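Local coordinates for protein alpha-glucosidase ([Eubacterium] rectale, PDB 6PNR) that probably hydrolyses alpha-linked sulfoquinovosides, the glycosides derived from plant sulfolipid, as a family 31 glycoside hydrolase, at residues F124-G128 / R129-I133. Numbering follows the deposited sequence.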
ATOM      1  N   PHE A 124      -1.942   9.320  19.154  1.00 26.28           N
ATOM      2  CA  PHE A 124      -2.927   9.582  20.195  1.00 27.69           C
ATOM      3  C   PHE A 124      -3.986  10.554  19.679  1.00 29.82           C
ATOM      4  O   PHE A 124      -5.171  10.219  19.610  1.00 27.62           O
ATOM      5  CB  PHE A 124      -2.192  10.103  21.432  1.00 26.07           C
ATOM      6  CG  PHE A 124      -3.075  10.425  22.607  1.00 28.61           C
ATOM      7  CD1 PHE A 124      -4.123   9.597  22.966  1.00 27.08           C
ATOM      8  CD2 PHE A 124      -2.805  11.543  23.392  1.00 29.11           C
ATOM      9  CE1 PHE A 124      -4.925   9.903  24.090  1.00 24.73           C
ATOM     10  CE2 PHE A 124      -3.600  11.854  24.511  1.00 27.78           C
ATOM     11  CZ  PHE A 124      -4.660  11.034  24.848  1.00 23.83           C
ATOM     12  N   ASN A 125      -3.569  11.751  19.270  1.00 29.48           N
ATOM     13  CA  ASN A 125      -4.460  12.632  18.520  1.00 30.71           C
ATOM     14  C   ASN A 125      -4.724  12.029  17.147  1.00 31.36           C
ATOM     15  O   ASN A 125      -3.797  11.853  16.341  1.00 30.43           O
ATOM     16  CB  ASN A 125      -3.853  14.027  18.393  1.00 31.13           C
ATOM     17  CG  ASN A 125      -4.667  14.943  17.496  1.00 31.56           C
ATOM     18  OD1 ASN A 125      -5.861  14.723  17.277  1.00 30.07           O
ATOM     19  ND2 ASN A 125      -4.019  15.990  16.972  1.00 32.30           N
ATOM     20  N   LEU A 126      -5.986  11.695  16.892  1.00 23.12           N
ATOM     21  CA  LEU A 126      -6.414  11.057  15.661  1.00 25.55           C
ATOM     22  C   LEU A 126      -6.567  12.025  14.493  1.00 32.17           C
ATOM     23  O   LEU A 126      -6.710  11.563  13.353  1.00 27.17           O
ATOM     24  CB  LEU A 126      -7.753  10.341  15.881  1.00 24.02           C
ATOM     25  CG  LEU A 126      -7.829   9.478  17.140  1.00 28.52           C
ATOM     26  CD1 LEU A 126      -9.246   8.966  17.317  1.00 27.26           C
ATOM     27  CD2 LEU A 126      -6.833   8.322  17.060  1.00 26.54           C
ATOM     28  N   ARG A 127      -6.567  13.336  14.744  1.00 28.49           N
ATOM     29  CA  ARG A 127      -6.894  14.289  13.686  1.00 25.58           C
ATOM     30  C   ARG A 127      -5.902  14.181  12.534  1.00 29.95           C
ATOM     31  O   ARG A 127      -4.696  14.025  12.745  1.00 32.45           O
ATOM     32  CB  ARG A 127      -6.902  15.720  14.233  1.00 28.60           C
ATOM     33  CG  ARG A 127      -7.820  16.654  13.438  1.00 33.19           C
ATOM     34  CD  ARG A 127      -9.285  16.344  13.720  1.00 31.65           C
ATOM     35  NE  ARG A 127     -10.199  16.885  12.712  1.00 33.89           N
ATOM     36  CZ  ARG A 127     -10.558  18.165  12.632  1.00 36.10           C
ATOM     37  NH1 ARG A 127     -10.068  19.053  13.492  1.00 33.44           N
ATOM     38  NH2 ARG A 127     -11.409  18.557  11.687  1.00 32.86           N
ATOM     39  N   GLY A 128      -6.425  14.243  11.304  1.00 28.52           N
ATOM     40  CA  GLY A 128      -5.610  14.191  10.112  1.00 32.51           C
ATOM     41  C   GLY A 128      -5.407  12.811   9.519  1.00 28.33           C
ATOM     42  O   GLY A 128      -4.801  12.705   8.448  1.00 31.27           O
ATOM     43  N   ARG A 129      -5.898  11.751  10.167  1.00 29.72           N
ATOM     44  CA  ARG A 129      -5.756  10.395   9.647  1.00 27.73           C
ATOM     45  C   ARG A 129      -7.075   9.648   9.785  1.00 29.93           C
ATOM     46  O   ARG A 129      -8.034  10.138  10.389  1.00 29.97           O
ATOM     47  CB  ARG A 129      -4.628   9.636  10.363  1.00 26.81           C
ATOM     48  CG  ARG A 129      -3.231  10.190  10.067  1.00 30.71           C
ATOM     49  CD  ARG A 129      -2.150   9.519  10.907  1.00 31.65           C
ATOM     50  NE  ARG A 129      -0.828  10.082  10.631  1.00 29.89           N
ATOM     51  CZ  ARG A 129      -0.282  11.075  11.327  1.00 35.72           C
ATOM     52  NH1 ARG A 129      -0.942  11.618  12.344  1.00 34.45           N
ATOM     53  NH2 ARG A 129       0.917  11.536  10.999  1.00 36.02           N
ATOM     54  N   ASN A 130      -7.125   8.445   9.212  1.00 27.54           N
ATOM     55  CA  ASN A 130      -8.272   7.566   9.386  1.00 28.10           C
ATOM     56  C   ASN A 130      -7.847   6.288  10.100  1.00 28.56           C
ATOM     57  O   ASN A 130      -6.703   5.825   9.973  1.00 27.36           O
ATOM     58  CB  ASN A 130      -8.945   7.230   8.046  1.00 26.72           C
ATOM     59  CG  ASN A 130      -8.048   6.438   7.119  1.00 35.06           C
ATOM     60  OD1 ASN A 130      -6.997   6.918   6.684  1.00 31.52           O
ATOM     61  ND2 ASN A 130      -8.473   5.227   6.784  1.00 32.60           N
ATOM     62  N   PHE A 131      -8.789   5.715  10.845  1.00 27.83           N
ATOM     63  CA  PHE A 131      -8.512   4.584  11.732  1.00 24.91           C
ATOM     64  C   PHE A 131      -9.552   3.495  11.495  1.00 29.45           C
ATOM     65  O   PHE A 131     -10.699   3.609  11.963  1.00 28.90           O
ATOM     66  CB  PHE A 131      -8.479   5.059  13.178  1.00 26.35           C
ATOM     67  CG  PHE A 131      -7.362   6.035  13.446  1.00 29.88           C
ATOM     68  CD1 PHE A 131      -7.521   7.390  13.181  1.00 28.15           C
ATOM     69  CD2 PHE A 131      -6.127   5.591  13.905  1.00 30.41           C
ATOM     70  CE1 PHE A 131      -6.482   8.271  13.382  1.00 24.40           C
ATOM     71  CE2 PHE A 131      -5.082   6.485  14.118  1.00 25.89           C
ATOM     72  CZ  PHE A 131      -5.263   7.823  13.859  1.00 24.48           C
ATOM     73  N   PRO A 132      -9.217   2.476  10.707  1.00 27.01           N
ATOM     74  CA  PRO A 132     -10.053   1.272  10.637  1.00 27.13           C
ATOM     75  C   PRO A 132     -10.198   0.627  12.006  1.00 27.74           C
ATOM     76  O   PRO A 132      -9.254   0.580  12.795  1.00 30.06           O
ATOM     77  CB  PRO A 132      -9.277   0.364   9.674  1.00 27.17           C
ATOM     78  CG  PRO A 132      -8.569   1.339   8.780  1.00 28.70           C
ATOM     79  CD  PRO A 132      -8.200   2.513   9.641  1.00 27.79           C
ATOM     80  N   ILE A 133     -11.399   0.121  12.276  1.00 28.83           N
ATOM     81  CA  ILE A 133     -11.739  -0.497  13.557  1.00 25.65           C
ATOM     82  C   ILE A 133     -11.903  -1.991  13.296  1.00 30.33           C
ATOM     83  O   ILE A 133     -12.977  -2.449  12.887  1.00 26.88           O
ATOM     84  CB  ILE A 133     -13.022   0.120  14.152  1.00 28.42           C
ATOM     85  CG1 ILE A 133     -12.916   1.648  14.209  1.00 23.83           C
ATOM     86  CG2 ILE A 133     -13.372  -0.514  15.528  1.00 27.16           C
ATOM     87  CD1 ILE A 133     -11.768   2.192  15.047  1.00 27.27           C
TER
HETATM   88  O   HOH W   1      -3.376  11.379  13.522  1.00 25.04           O
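A type II beta turn from Leu126 to Arg129 leads the chain into strand 130-133, an outer strand of an antiparallel sheet, and Arg129 N closes it on Leu126 O at 3.3 Å. Gly128 suits the third position because, at a phi of 93°, a CB would collide with the carbonyl O of Arg127. Overlapping its start, Asn125 makes an Asx turn: Asn125 OD1 accepts from Arg127 N, which sits above the plane of the Asn125 side-chain carbonyl; the short amide side chain suits this two-residue reach. Where the turn meets the strand, Leu126 and Phe131 pack as apolar partners. Leu126 CD2 lies over one ring face in a CH-pi contact, 3.7 Å from the centroid of the Phe131 ring, while Leu126 CB comes within 3.5 Å of Phe131 CE1. The same CE1 brings the ring edge to Leu126 O, and Tyr162 meets the ring edge-to-face. An alanine in place of Phe131 would probably open a gap beside Leu126 and leave its methyl without an aromatic face. Arg129 is long enough to reach back along the loop: its chain, extended from CG to NE (chi3 -179°), carries the guanidinium to a water that accepts from Arg129 NH1 at 2.7 Å and donates to both Asn125 O and Arg127 O.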